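Local coordinates for L-arabinose ABC transporter, periplasmic L-arabinose-binding protein (Burkholderia thailandensis, PDB 4KZK) that binds sugars such as beta-D-galactose in the periplasm and probably hands L-arabinose and related sugars to an ABC transporter for import, at residues D48-D53 against L289-H294; M140-Y145 against V316-T321; N239-V244 against S268-N273; V263-S268 against G285-N290. One frame throughout, in Å; residues are numbered along the deposited sequence. Where two conformers were deposited one is given.

Contact 1 of 4, residues D48-D53 against L289-H294. With GAL (beta-D-galactopyranose), chain B.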
loop_
_atom_site.group_PDB
_atom_site.type_symbol
_atom_site.label_atom_id
_atom_site.label_comp_id
_atom_site.label_asym_id
_atom_site.label_seq_id
_atom_site.Cartn_x
_atom_site.Cartn_y
_atom_site.Cartn_z
ATOM N N ASP A 48 8.102 6.054 -1.301
ATOM C CA ASP A 48 7.587 4.815 -0.700
ATOM C C ASP A 48 8.339 3.675 -1.396
ATOM O O ASP A 48 8.247 3.526 -2.615
ATOM C CB ASP A 48 6.077 4.715 -0.956
ATOM C CG ASP A 48 5.476 3.360 -0.604
ATOM O OD1 ASP A 48 6.221 2.435 -0.228
ATOM O OD2 ASP A 48 4.232 3.237 -0.768
ATOM N N PRO A 49 9.092 2.872 -0.619
ATOM C CA PRO A 49 9.963 1.863 -1.237
ATOM C C PRO A 49 9.187 0.792 -1.976
ATOM O O PRO A 49 9.761 0.110 -2.810
ATOM C CB PRO A 49 10.728 1.285 -0.059
ATOM C CG PRO A 49 9.872 1.541 1.131
ATOM C CD PRO A 49 9.201 2.863 0.853
ATOM N N TRP A 50 7.894 0.634 -1.691
ATOM C CA TRP A 50 7.048 -0.256 -2.497
ATOM C C TRP A 50 7.135 0.077 -3.982
ATOM O O TRP A 50 7.243 -0.822 -4.823
ATOM C CB TRP A 50 5.587 -0.205 -2.008
ATOM C CG TRP A 50 4.665 -0.963 -2.868
ATOM C CD1 TRP A 50 3.769 -0.458 -3.771
ATOM C CD2 TRP A 50 4.566 -2.372 -2.954
ATOM N NE1 TRP A 50 3.113 -1.480 -4.396
ATOM C CE2 TRP A 50 3.585 -2.671 -3.913
ATOM C CE3 TRP A 50 5.235 -3.433 -2.325
ATOM C CZ2 TRP A 50 3.255 -3.987 -4.262
ATOM C CZ3 TRP A 50 4.893 -4.717 -2.669
ATOM C CH2 TRP A 50 3.895 -4.979 -3.605
ATOM N N PHE A 51 7.089 1.365 -4.313
ATOM C CA PHE A 51 7.109 1.763 -5.711
ATOM C C PHE A 51 8.495 1.630 -6.301
ATOM O O PHE A 51 8.648 1.320 -7.471
ATOM C CB PHE A 51 6.510 3.172 -5.872
ATOM C CG PHE A 51 5.042 3.196 -5.605
ATOM C CD1 PHE A 51 4.174 2.537 -6.435
ATOM C CD2 PHE A 51 4.522 3.809 -4.487
ATOM C CE1 PHE A 51 2.826 2.489 -6.138
ATOM C CE2 PHE A 51 3.180 3.747 -4.185
ATOM C CZ PHE A 51 2.334 3.100 -5.031
ATOM N N GLN A 52 9.499 1.829 -5.478
ATOM C CA GLN A 52 10.869 1.526 -5.893
ATOM C C GLN A 52 10.997 0.026 -6.211
ATOM O O GLN A 52 11.681 -0.378 -7.170
ATOM C CB GLN A 52 11.886 1.972 -4.824
ATOM C CG GLN A 52 11.947 3.496 -4.613
ATOM C CD GLN A 52 12.485 4.278 -5.807
ATOM O OE1 GLN A 52 13.149 3.722 -6.676
ATOM N NE2 GLN A 52 12.193 5.578 -5.853
ATOM N N ASP A 53 10.329 -0.816 -5.432
ATOM C CA ASP A 53 10.368 -2.255 -5.676
ATOM C C ASP A 53 9.627 -2.620 -6.949
ATOM O O ASP A 53 10.107 -3.459 -7.723
ATOM C CB ASP A 53 9.765 -3.050 -4.514
ATOM C CG ASP A 53 10.597 -2.989 -3.247
ATOM O OD1 ASP A 53 11.811 -2.678 -3.296
ATOM O OD2 ASP A 53 10.040 -3.294 -2.181
ATOM N N LEU A 289 3.840 -8.119 0.838
ATOM C CA LEU A 289 3.310 -8.208 -0.519
ATOM C C LEU A 289 4.396 -8.602 -1.527
ATOM O O LEU A 289 5.591 -8.643 -1.220
ATOM C CB LEU A 289 2.706 -6.859 -0.914
ATOM C CG LEU A 289 1.611 -6.313 0.005
ATOM C CD1 LEU A 289 1.149 -4.976 -0.541
ATOM C CD2 LEU A 289 0.427 -7.247 0.213
ATOM N N ASN A 290 3.962 -8.853 -2.759
ATOM C CA ASN A 290 4.847 -9.353 -3.798
ATOM C C ASN A 290 5.040 -8.354 -4.952
ATOM O O ASN A 290 4.261 -8.351 -5.916
ATOM C CB ASN A 290 4.353 -10.694 -4.336
ATOM C CG ASN A 290 5.394 -11.366 -5.208
ATOM O OD1 ASN A 290 6.356 -10.723 -5.635
ATOM N ND2 ASN A 290 5.205 -12.644 -5.500
ATOM N N PRO A 291 6.100 -7.519 -4.893
ATOM C CA PRO A 291 6.239 -6.502 -5.929
ATOM C C PRO A 291 6.700 -7.064 -7.272
ATOM O O PRO A 291 6.705 -6.356 -8.286
ATOM C CB PRO A 291 7.305 -5.567 -5.363
ATOM C CG PRO A 291 8.168 -6.465 -4.523
ATOM C CD PRO A 291 7.170 -7.392 -3.875
ATOM N N ARG A 292 7.118 -8.331 -7.300
ATOM C CA ARG A 292 7.353 -8.978 -8.586
ATOM C C ARG A 292 6.056 -9.081 -9.381
ATOM O O ARG A 292 6.046 -8.865 -10.606
ATOM C CB ARG A 292 7.950 -10.369 -8.405
ATOM C CG ARG A 292 8.414 -10.965 -9.716
ATOM C CD ARG A 292 9.010 -12.342 -9.507
ATOM N NE ARG A 292 10.177 -12.321 -8.629
ATOM C CZ ARG A 292 11.439 -12.163 -9.023
ATOM N NH1 ARG A 292 11.739 -11.953 -10.305
ATOM N NH2 ARG A 292 12.416 -12.189 -8.108
ATOM N N LEU A 293 4.962 -9.412 -8.710
ATOM C CA LEU A 293 3.663 -9.474 -9.395
ATOM C C LEU A 293 3.269 -8.077 -9.888
ATOM O O LEU A 293 2.945 -7.894 -11.058
ATOM C CB LEU A 293 2.581 -10.049 -8.488
ATOM C CG LEU A 293 2.803 -11.466 -7.929
ATOM C CD1 LEU A 293 1.680 -11.892 -7.006
ATOM C CD2 LEU A 293 2.999 -12.464 -9.046
ATOM N N HIS A 294 3.347 -7.082 -9.013
ATOM C CA HIS A 294 2.925 -5.724 -9.356
ATOM C C HIS A 294 3.851 -4.975 -10.302
ATOM O O HIS A 294 3.421 -4.036 -10.955
ATOM C CB HIS A 294 2.722 -4.912 -8.071
ATOM C CG HIS A 294 1.548 -5.358 -7.262
ATOM N ND1 HIS A 294 0.663 -4.473 -6.681
ATOM C CD2 HIS A 294 1.122 -6.599 -6.925
ATOM C CE1 HIS A 294 -0.260 -5.153 -6.017
ATOM N NE2 HIS A 294 -0.011 -6.445 -6.162
HETATM C C1 GAL B . -0.863 1.579 -2.466
HETATM C C2 GAL B . 0.008 2.062 -1.309
HETATM C C3 GAL B . 1.344 1.308 -1.364
HETATM C C4 GAL B . 1.087 -0.196 -1.394
HETATM C C5 GAL B . 0.192 -0.524 -2.575
HETATM C C6 GAL B . -0.155 -2.006 -2.625
HETATM O O1 GAL B . -2.127 2.196 -2.324
HETATM O O2 GAL B . 0.211 3.448 -1.458
HETATM O O3 GAL B . 2.189 1.664 -0.263
HETATM O O4 GAL B . 0.533 -0.635 -0.178
HETATM O O5 GAL B . -1.036 0.172 -2.409
HETATM O O6 GAL B . -0.995 -2.290 -3.731
#

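Contact 2 of 4, residues M140-Y145 against V316-T321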
loop_
_atom_site.group_PDB
_atom_site.type_symbol
_atom_site.label_atom_id
_atom_site.label_comp_id
_atom_site.label_asym_id
_atom_site.label_seq_id
_atom_site.Cartn_x
_atom_site.Cartn_y
_atom_site.Cartn_z
ATOM N N MET A 140 -4.166 -4.402 -11.423
ATOM C CA MET A 140 -3.625 -5.330 -10.443
ATOM C C MET A 140 -3.479 -4.618 -9.126
ATOM O O MET A 140 -2.881 -3.536 -9.076
ATOM C CB MET A 140 -2.277 -5.895 -10.865
ATOM C CG MET A 140 -1.764 -6.938 -9.888
ATOM S SD MET A 140 -0.138 -7.644 -10.235
ATOM C CE MET A 140 -0.446 -8.479 -11.793
ATOM N N GLY A 141 -4.062 -5.187 -8.075
ATOM C CA GLY A 141 -3.896 -4.651 -6.727
ATOM C C GLY A 141 -3.893 -5.776 -5.737
ATOM O O GLY A 141 -3.813 -6.943 -6.129
ATOM N N ILE A 142 -3.993 -5.432 -4.458
ATOM C CA ILE A 142 -3.996 -6.438 -3.419
ATOM C C ILE A 142 -5.431 -6.800 -3.043
ATOM O O ILE A 142 -6.349 -5.997 -3.228
ATOM C CB ILE A 142 -3.184 -6.008 -2.175
ATOM C CG1 ILE A 142 -3.870 -4.903 -1.350
ATOM C CG2 ILE A 142 -1.797 -5.583 -2.594
ATOM C CD1 ILE A 142 -3.150 -4.583 -0.067
ATOM N N SER A 143 -5.614 -8.000 -2.495
ATOM C CA SER A 143 -6.913 -8.401 -1.938
ATOM C C SER A 143 -7.100 -7.720 -0.587
ATOM O O SER A 143 -6.820 -8.281 0.468
ATOM C CB SER A 143 -7.016 -9.933 -1.821
ATOM O OG SER A 143 -8.393 -10.291 -1.622
ATOM N N ALA A 144 -7.548 -6.466 -0.636
ATOM C CA ALA A 144 -7.384 -5.528 0.463
ATOM C C ALA A 144 -8.080 -5.914 1.758
ATOM O O ALA A 144 -7.493 -5.820 2.837
ATOM C CB ALA A 144 -7.800 -4.131 0.029
ATOM N N TYR A 145 -9.328 -6.357 1.654
ATOM C CA TYR A 145 -10.062 -6.751 2.840
ATOM C C TYR A 145 -9.404 -7.938 3.520
ATOM O O TYR A 145 -9.195 -7.910 4.740
ATOM C CB TYR A 145 -11.533 -7.033 2.512
ATOM C CG TYR A 145 -12.326 -7.358 3.764
ATOM C CD1 TYR A 145 -12.781 -6.342 4.614
ATOM C CD2 TYR A 145 -12.575 -8.678 4.137
ATOM C CE1 TYR A 145 -13.457 -6.644 5.792
ATOM C CE2 TYR A 145 -13.241 -8.976 5.308
ATOM C CZ TYR A 145 -13.686 -7.947 6.135
ATOM O OH TYR A 145 -14.367 -8.272 7.314
ATOM N N VAL A 316 -6.581 -8.544 -11.177
ATOM C CA VAL A 316 -5.793 -9.502 -10.425
ATOM C C VAL A 316 -5.606 -8.919 -9.041
ATOM O O VAL A 316 -5.119 -7.807 -8.894
ATOM C CB VAL A 316 -4.424 -9.756 -11.067
ATOM C CG1 VAL A 316 -3.562 -10.660 -10.177
ATOM C CG2 VAL A 316 -4.602 -10.361 -12.451
ATOM N N LEU A 317 -5.975 -9.687 -8.030
ATOM C CA LEU A 317 -5.873 -9.261 -6.646
ATOM C C LEU A 317 -4.941 -10.205 -5.923
ATOM O O LEU A 317 -5.224 -11.395 -5.770
ATOM C CB LEU A 317 -7.236 -9.273 -5.982
ATOM C CG LEU A 317 -8.213 -8.250 -6.536
ATOM C CD1 LEU A 317 -9.522 -8.402 -5.777
ATOM C CD2 LEU A 317 -7.676 -6.820 -6.474
ATOM N N THR A 318 -3.806 -9.656 -5.500
ATOM C CA THR A 318 -2.694 -10.435 -4.958
ATOM C C THR A 318 -2.751 -10.603 -3.440
ATOM O O THR A 318 -3.506 -9.941 -2.743
ATOM C CB THR A 318 -1.367 -9.775 -5.329
ATOM O OG1 THR A 318 -1.252 -8.508 -4.661
ATOM C CG2 THR A 318 -1.235 -9.613 -6.863
ATOM N N SER A 319 -1.956 -11.539 -2.942
ATOM C CA SER A 319 -2.016 -11.950 -1.550
ATOM C C SER A 319 -0.735 -11.634 -0.804
ATOM O O SER A 319 0.278 -11.270 -1.403
ATOM C CB SER A 319 -2.284 -13.461 -1.475
ATOM O OG SER A 319 -3.595 -13.777 -1.945
ATOM N N GLY A 320 -0.787 -11.807 0.504
ATOM C CA GLY A 320 0.338 -11.519 1.365
ATOM C C GLY A 320 0.471 -12.491 2.516
ATOM O O GLY A 320 -0.425 -13.281 2.785
ATOM N N THR A 321 1.605 -12.413 3.204
ATOM C CA THR A 321 1.816 -13.197 4.409
ATOM C C THR A 321 2.514 -12.359 5.469
ATOM O O THR A 321 3.289 -11.438 5.159
ATOM C CB THR A 321 2.667 -14.455 4.172
ATOM O OG1 THR A 321 3.975 -14.056 3.765
ATOM C CG2 THR A 321 2.039 -15.354 3.112
#

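Contact 3 of 4, residues N239-V244 against S268-N273. With GAL (beta-D-galactopyranose), chain B.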
loop_
_atom_site.group_PDB
_atom_site.type_symbol
_atom_site.label_atom_id
_atom_site.label_comp_id
_atom_site.label_asym_id
_atom_site.label_seq_id
_atom_site.Cartn_x
_atom_site.Cartn_y
_atom_site.Cartn_z
ATOM N N ASN A 239 -0.670 1.099 4.979
ATOM C CA ASN A 239 0.639 0.583 4.581
ATOM C C ASN A 239 1.647 0.766 5.700
ATOM O O ASN A 239 1.325 1.297 6.760
ATOM C CB ASN A 239 1.121 1.204 3.245
ATOM C CG ASN A 239 1.422 2.694 3.342
ATOM O OD1 ASN A 239 1.296 3.307 4.393
ATOM N ND2 ASN A 239 1.821 3.282 2.223
ATOM N N ASP A 240 2.880 0.310 5.464
ATOM C CA ASP A 240 3.957 0.468 6.443
ATOM C C ASP A 240 4.216 1.932 6.786
ATOM O O ASP A 240 4.466 2.277 7.958
ATOM C CB ASP A 240 5.273 -0.167 5.947
ATOM C CG ASP A 240 5.206 -1.670 5.816
ATOM O OD1 ASP A 240 4.427 -2.293 6.537
ATOM O OD2 ASP A 240 5.961 -2.244 4.992
ATOM N N ASP A 241 4.200 2.788 5.776
ATOM C CA ASP A 241 4.540 4.187 5.962
ATOM C C ASP A 241 3.612 4.891 6.937
ATOM O O ASP A 241 4.062 5.574 7.850
ATOM C CB ASP A 241 4.508 4.896 4.613
ATOM C CG ASP A 241 5.426 4.246 3.585
ATOM O OD1 ASP A 241 5.527 3.020 3.589
ATOM O OD2 ASP A 241 5.939 4.970 2.714
ATOM N N THR A 242 2.314 4.694 6.756
ATOM C CA THR A 242 1.320 5.277 7.637
ATOM C C THR A 242 1.429 4.642 9.018
ATOM O O THR A 242 1.490 5.339 10.003
ATOM C CB THR A 242 -0.101 5.177 7.040
ATOM O OG1 THR A 242 -0.395 3.838 6.619
ATOM C CG2 THR A 242 -0.180 6.071 5.857
ATOM N N THR A 243 1.522 3.324 9.080
ATOM C CA THR A 243 1.651 2.617 10.345
ATOM C C THR A 243 2.793 3.138 11.180
ATOM O O THR A 243 2.648 3.367 12.391
ATOM C CB THR A 243 1.741 1.086 10.113
ATOM O OG1 THR A 243 0.566 0.661 9.400
ATOM C CG2 THR A 243 1.820 0.333 11.421
ATOM N N VAL A 244 3.951 3.346 10.544
ATOM C CA VAL A 244 5.152 3.827 11.255
ATOM C C VAL A 244 4.918 5.234 11.796
ATOM O O VAL A 244 5.464 5.621 12.831
ATOM C CB VAL A 244 6.395 3.836 10.337
ATOM C CG1 VAL A 244 7.467 4.822 10.833
ATOM C CG2 VAL A 244 6.941 2.441 10.218
ATOM N N SER A 268 8.168 -3.966 2.718
ATOM C CA SER A 268 9.315 -3.380 2.029
ATOM C C SER A 268 10.193 -2.603 3.027
ATOM O O SER A 268 10.175 -2.888 4.236
ATOM C CB SER A 268 8.836 -2.495 0.875
ATOM O OG SER A 268 9.902 -2.020 0.082
ATOM N N GLN A 269 10.978 -1.651 2.533
ATOM C CA GLN A 269 12.072 -1.107 3.331
ATOM C C GLN A 269 11.658 -0.347 4.582
ATOM O O GLN A 269 12.431 -0.271 5.507
ATOM C CB GLN A 269 12.988 -0.245 2.443
ATOM C CG GLN A 269 13.583 -1.001 1.240
ATOM C CD GLN A 269 14.426 -2.204 1.615
ATOM O OE1 GLN A 269 14.335 -3.301 1.025
ATOM N NE2 GLN A 269 15.215 -2.035 2.608
ATOM N N VAL A 270 10.443 0.187 4.638
ATOM C CA VAL A 270 9.996 0.829 5.869
ATOM C C VAL A 270 9.842 -0.213 6.990
ATOM O O VAL A 270 10.257 0.018 8.118
ATOM C CB VAL A 270 8.684 1.610 5.666
ATOM C CG1 VAL A 270 8.157 2.144 6.983
ATOM C CG2 VAL A 270 8.859 2.746 4.658
ATOM N N ALA A 271 9.314 -1.389 6.659
ATOM C CA ALA A 271 9.192 -2.478 7.633
ATOM C C ALA A 271 10.582 -2.941 8.022
ATOM O O ALA A 271 10.908 -3.125 9.203
ATOM C CB ALA A 271 8.410 -3.634 7.032
ATOM N N LEU A 272 11.424 -3.132 7.019
ATOM C CA LEU A 272 12.757 -3.671 7.261
ATOM C C LEU A 272 13.596 -2.721 8.112
ATOM O O LEU A 272 14.419 -3.161 8.916
ATOM C CB LEU A 272 13.477 -3.964 5.951
ATOM C CG LEU A 272 12.772 -4.894 4.958
ATOM C CD1 LEU A 272 13.774 -5.293 3.888
ATOM C CD2 LEU A 272 12.160 -6.098 5.655
ATOM N N ASN A 273 13.411 -1.416 7.949
ATOM C CA ASN A 273 14.137 -0.450 8.787
ATOM C C ASN A 273 13.735 -0.607 10.244
ATOM O O ASN A 273 14.578 -0.546 11.131
ATOM C CB ASN A 273 13.854 0.986 8.347
ATOM C CG ASN A 273 14.571 1.375 7.075
ATOM O OD1 ASN A 273 15.517 0.707 6.653
ATOM N ND2 ASN A 273 14.148 2.468 6.466
HETATM C C1 GAL B . -0.863 1.579 -2.466
HETATM C C2 GAL B . 0.008 2.062 -1.309
HETATM C C3 GAL B . 1.344 1.308 -1.364
HETATM C C4 GAL B . 1.087 -0.196 -1.394
HETATM C C5 GAL B . 0.192 -0.524 -2.575
HETATM C C6 GAL B . -0.155 -2.006 -2.625
HETATM O O1 GAL B . -2.127 2.196 -2.324
HETATM O O2 GAL B . 0.211 3.448 -1.458
HETATM O O3 GAL B . 2.189 1.664 -0.263
HETATM O O4 GAL B . 0.533 -0.635 -0.178
HETATM O O5 GAL B . -1.036 0.172 -2.409
HETATM O O6 GAL B . -0.995 -2.290 -3.731
HETATM O O HOH W 1 7.746 -0.871 3.454
#

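Contact 4 of 4, residues V263-S268 against G285-N290. With GAL (beta-D-galactopyranose), chain B.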
loop_
_atom_site.group_PDB
_atom_site.type_symbol
_atom_site.label_atom_id
_atom_site.label_comp_id
_atom_site.label_asym_id
_atom_site.label_seq_id
_atom_site.Cartn_x
_atom_site.Cartn_y
_atom_site.Cartn_z
ATOM N N VAL A 263 1.001 -3.184 13.106
ATOM C CA VAL A 263 1.314 -4.063 11.970
ATOM C C VAL A 263 0.950 -3.330 10.693
ATOM O O VAL A 263 -0.169 -2.819 10.555
ATOM C CB VAL A 263 0.562 -5.416 12.073
ATOM C CG1 VAL A 263 0.705 -6.246 10.798
ATOM C CG2 VAL A 263 1.042 -6.189 13.278
ATOM N N GLY A 264 1.903 -3.261 9.779
ATOM C CA GLY A 264 1.721 -2.600 8.506
ATOM C C GLY A 264 1.370 -3.518 7.364
ATOM O O GLY A 264 1.056 -4.695 7.572
ATOM N N ILE A 265 1.391 -2.934 6.169
ATOM C CA ILE A 265 1.216 -3.636 4.894
ATOM C C ILE A 265 2.303 -3.147 3.934
ATOM O O ILE A 265 2.522 -1.934 3.831
ATOM C CB ILE A 265 -0.169 -3.388 4.279
ATOM C CG1 ILE A 265 -1.258 -3.927 5.205
ATOM C CG2 ILE A 265 -0.254 -3.990 2.891
ATOM C CD1 ILE A 265 -2.641 -3.424 4.839
ATOM N N ASN A 266 2.984 -4.120 3.313
ATOM C CA ASN A 266 3.939 -4.027 2.188
ATOM C C ASN A 266 5.119 -4.944 2.432
ATOM O O ASN A 266 5.464 -5.734 1.594
ATOM C CB ASN A 266 4.465 -2.633 1.908
ATOM C CG ASN A 266 3.453 -1.735 1.262
ATOM O OD1 ASN A 266 2.412 -2.190 0.791
ATOM N ND2 ASN A 266 3.771 -0.440 1.199
ATOM N N GLY A 267 5.713 -4.831 3.609
ATOM C CA GLY A 267 6.891 -5.621 3.951
ATOM C C GLY A 267 8.157 -5.214 3.213
ATOM O O GLY A 267 9.108 -5.992 3.080
ATOM N N SER A 268 8.168 -3.966 2.718
ATOM C CA SER A 268 9.315 -3.380 2.029
ATOM C C SER A 268 10.193 -2.603 3.027
ATOM O O SER A 268 10.175 -2.888 4.236
ATOM C CB SER A 268 8.836 -2.495 0.875
ATOM O OG SER A 268 9.902 -2.020 0.082
ATOM N N GLY A 285 5.121 -6.019 13.033
ATOM C CA GLY A 285 5.094 -6.867 11.847
ATOM C C GLY A 285 4.504 -6.151 10.658
ATOM O O GLY A 285 4.071 -5.004 10.767
ATOM N N SER A 286 4.480 -6.847 9.515
ATOM C CA SER A 286 3.903 -6.297 8.295
ATOM C C SER A 286 3.385 -7.407 7.422
ATOM O O SER A 286 3.927 -8.513 7.453
ATOM C CB SER A 286 4.981 -5.512 7.541
ATOM O OG SER A 286 4.497 -4.948 6.347
ATOM N N ILE A 287 2.359 -7.138 6.620
ATOM C CA ILE A 287 1.940 -8.142 5.638
ATOM C C ILE A 287 2.771 -7.935 4.379
ATOM O O ILE A 287 2.636 -6.902 3.679
ATOM C CB ILE A 287 0.428 -8.084 5.315
ATOM C CG1 ILE A 287 -0.431 -8.128 6.580
ATOM C CG2 ILE A 287 0.070 -9.198 4.333
ATOM C CD1 ILE A 287 -0.179 -9.336 7.457
ATOM N N LEU A 288 3.639 -8.904 4.120
ATOM C CA LEU A 288 4.549 -8.889 3.006
ATOM C C LEU A 288 3.763 -9.100 1.719
ATOM O O LEU A 288 3.092 -10.127 1.574
ATOM C CB LEU A 288 5.594 -9.998 3.158
ATOM C CG LEU A 288 6.580 -10.158 2.011
ATOM C CD1 LEU A 288 7.503 -8.952 1.878
ATOM C CD2 LEU A 288 7.416 -11.431 2.166
ATOM N N LEU A 289 3.840 -8.119 0.838
ATOM C CA LEU A 289 3.310 -8.208 -0.519
ATOM C C LEU A 289 4.396 -8.602 -1.527
ATOM O O LEU A 289 5.591 -8.643 -1.220
ATOM C CB LEU A 289 2.706 -6.859 -0.914
ATOM C CG LEU A 289 1.611 -6.313 0.005
ATOM C CD1 LEU A 289 1.149 -4.976 -0.541
ATOM C CD2 LEU A 289 0.427 -7.247 0.213
ATOM N N ASN A 290 3.962 -8.853 -2.759
ATOM C CA ASN A 290 4.847 -9.353 -3.798
ATOM C C ASN A 290 5.040 -8.354 -4.952
ATOM O O ASN A 290 4.261 -8.351 -5.916
ATOM C CB ASN A 290 4.353 -10.694 -4.336
ATOM C CG ASN A 290 5.394 -11.366 -5.208
ATOM O OD1 ASN A 290 6.356 -10.723 -5.635
ATOM N ND2 ASN A 290 5.205 -12.644 -5.500
HETATM C C1 GAL B . -0.863 1.579 -2.466
HETATM C C2 GAL B . 0.008 2.062 -1.309
HETATM C C3 GAL B . 1.344 1.308 -1.364
HETATM C C4 GAL B . 1.087 -0.196 -1.394
HETATM C C5 GAL B . 0.192 -0.524 -2.575
HETATM C C6 GAL B . -0.155 -2.006 -2.625
HETATM O O1 GAL B . -2.127 2.196 -2.324
HETATM O O2 GAL B . 0.211 3.448 -1.458
HETATM O O3 GAL B . 2.189 1.664 -0.263
HETATM O O4 GAL B . 0.533 -0.635 -0.178
HETATM O O5 GAL B . -1.036 0.172 -2.409
HETATM O O6 GAL B . -0.995 -2.290 -3.731
HETATM O O HOH W 2 7.143 -6.398 -0.563
#

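Contact 1 of 4, residues D48-D53 against L289-H294
In the sugar pocket of this periplasmic binding protein of the LacI-like, two-lobed fold, W50 at the start of helix 49-65 lies over the bound galactose and drives its outer ring into the turn that opens helix 291-308. A chi1 of 174° swings the indole out from its helix toward the other segment. GAL C4 and L289 CD1 lie over one face of the indole, and W50 NE1 comes to 3.6 Å from GAL C5. The far rim of the six-membered ring meets L289 and P291: W50 CH2 stands 3.5 Å from L289 CB, and W50 CZ3 3.7 Å from P291 CD, while P291 CB makes an off-centre CH-pi contact with the same ring. H294, one turn further on, receives the indole edge on its imidazole face in a T-shaped pair, planes at 79°, with W50 CZ2 3.6 Å from H294 ND1. Both NE1 of W50 and ND1 of H294 are hydrogen-bonded to D123, which itself binds the sugar, so one carboxylate helps fix the rotation of both rings. Deeper along helix 49-65, D53 packs its CB 3.6 Å from P291 CB, and its carboxylate bonds S268. D48 and N290 are the N-caps of the two helices; N290 OD1 accepts a weak bond from R292 N. D48 serves two ends: OD1 accepts from W50 N from above the carboxylate plane, and OD2 accepts a hydrogen bond from GAL O3 at 2.6 Å.

Contact 2 of 4, residues M140-Y145 against V316-T321
M140 and V316, paired on neighbouring parallel strands, lay their side chains side by side and pointing the same way, M140 CG 4.1 Å from V316 CB. M140 runs extended from the backbone, CG anti to N (chi1 -176°), and bends at its last torsion (chi3 -64°), which turns the methyl CE back beside V316 CG1. T318, on the same face of the sheet, crosses M140 at about a right angle and offers CG2 to the sulfur, 4.1 Å from M140 SD. It also stands across I142, whose CG2 lies 3.6 Å from T318 OG1; that hydroxyl has H294 as its main partner. L317 points to the other face, reaching over G141, where no side chain intervenes, to bring CD2 3.6 Å from I142 O. Beneath these groups the backbones are joined by G141 N to V316 O (2.9 Å), T318 N to G141 O (2.8 Å) and S143 N to T318 O (2.9 Å, 169° at the hydrogen). The last bond falls where strand 139-142 gives way to helix 144-161, with S143 centring an inverse gamma turn. Helix 291-308 covers the M140 face, and I142 also touches the galactose. This parallel pairing is consistent with one of the interlobe crossings of type I periplasmic binding proteins.

Contact 3 of 4, residues N239-V244 against S268-N273
Helices 240-252 and 269-276 start close together, D240 CA 6.1 Å from V270 CA, and their first turns run at 40° to each other with axes 9.4 Å apart. No direct hydrogen bond spans them; V270 contributes the largest share of the buried surface. Its two methyls part the work: CG1 meets V244 CG2 in the conformer given and also rests on D240 CB, whereas CG2 lies against the carboxylate of D241, 3.5 Å from OD1. The V270 chi1 of 174° makes this division, sending CG1 to D240 and V244 and leaving CG2 for D241. A271 adds its methyl 3.5 Å from D240 OD2. That oxygen also receives a water hydrogen at 2.7 Å, and the water accepts a weak bond from V270 N, linking the carboxylate to the first turn of the second helix. D240 is buried but well supplied: OD1 bonds S286 and OD2 also takes G267 N. N239, at the head of the first helix, uses both ends of its amide. OD1 accepts from T242 N at 2.9 Å, and ND2 gives an almost straight bond to GAL O3, 3.0 Å long and 177° at the hydrogen. The cap therefore helps hold the amide with ND2 facing the sugar, while D240, probably charged, would be steadied by backbone N-H groups near the start of the second helix.

Contact 4 of 4, residues V263-S268 against G285-N290
N266 O, just past the corner at I265, is gripped by two donors: L289 N at 3.0 Å, from above the carbonyl plane, and a water at 2.8 Å. The same water donates to L289 O, so it bridges the two segments beside their direct bond. The N-H of the same residue, N266, donates to I287 O at 2.8 Å; G264 and G285 continue the parallel pairing. S286 turns OG toward the bend and accepts a weak bond from G267 N, 3.0 Å away; D240 also bonds S286 OG through OD1 and G267 N through OD2. On the other face I265 lays CG2 against L289 CD1 at 3.8 Å. The N266 side chain leaves the bend toward the sugar, CG anti to the carbonyl carbon (chi1 -73°), and holds two neighbouring hydroxyls: OD1 receives GAL O4 at 2.6 Å and ND2 gives to GAL O3 at 170°. L289 CD1 lies 3.3 Å from N266 OD1. The pair forms the two strands of the beta-alpha-beta unit 260-264, 269-276 and 283-288, flanked by strands 233-236 and 315-324, with helix 144-161 over V263, I265 and I287 and helix 328-334 against L288.

Overall arrangement
From the N terminus, helix 49-65 opens contact 1, which closes after 235 intervening residues at the head of helix 291-308. Inside that span strand 139-142 begins contact 2, whose partner strand 315-324 comes after contact 1 has closed, so these two cross. Contacts 3 and 4 nest within contact 2; contact 3 also lies inside contact 1, while contact 4 shares its closing residues L289 and N290 with contact 1. Contacts 3 and 4 cross each other and share S268. Contacts 1, 3 and 4 gather helix starts and strand ends round the galactose, and contacts 2 and 4 meet in one sheet through strands 315-324 and 283-288.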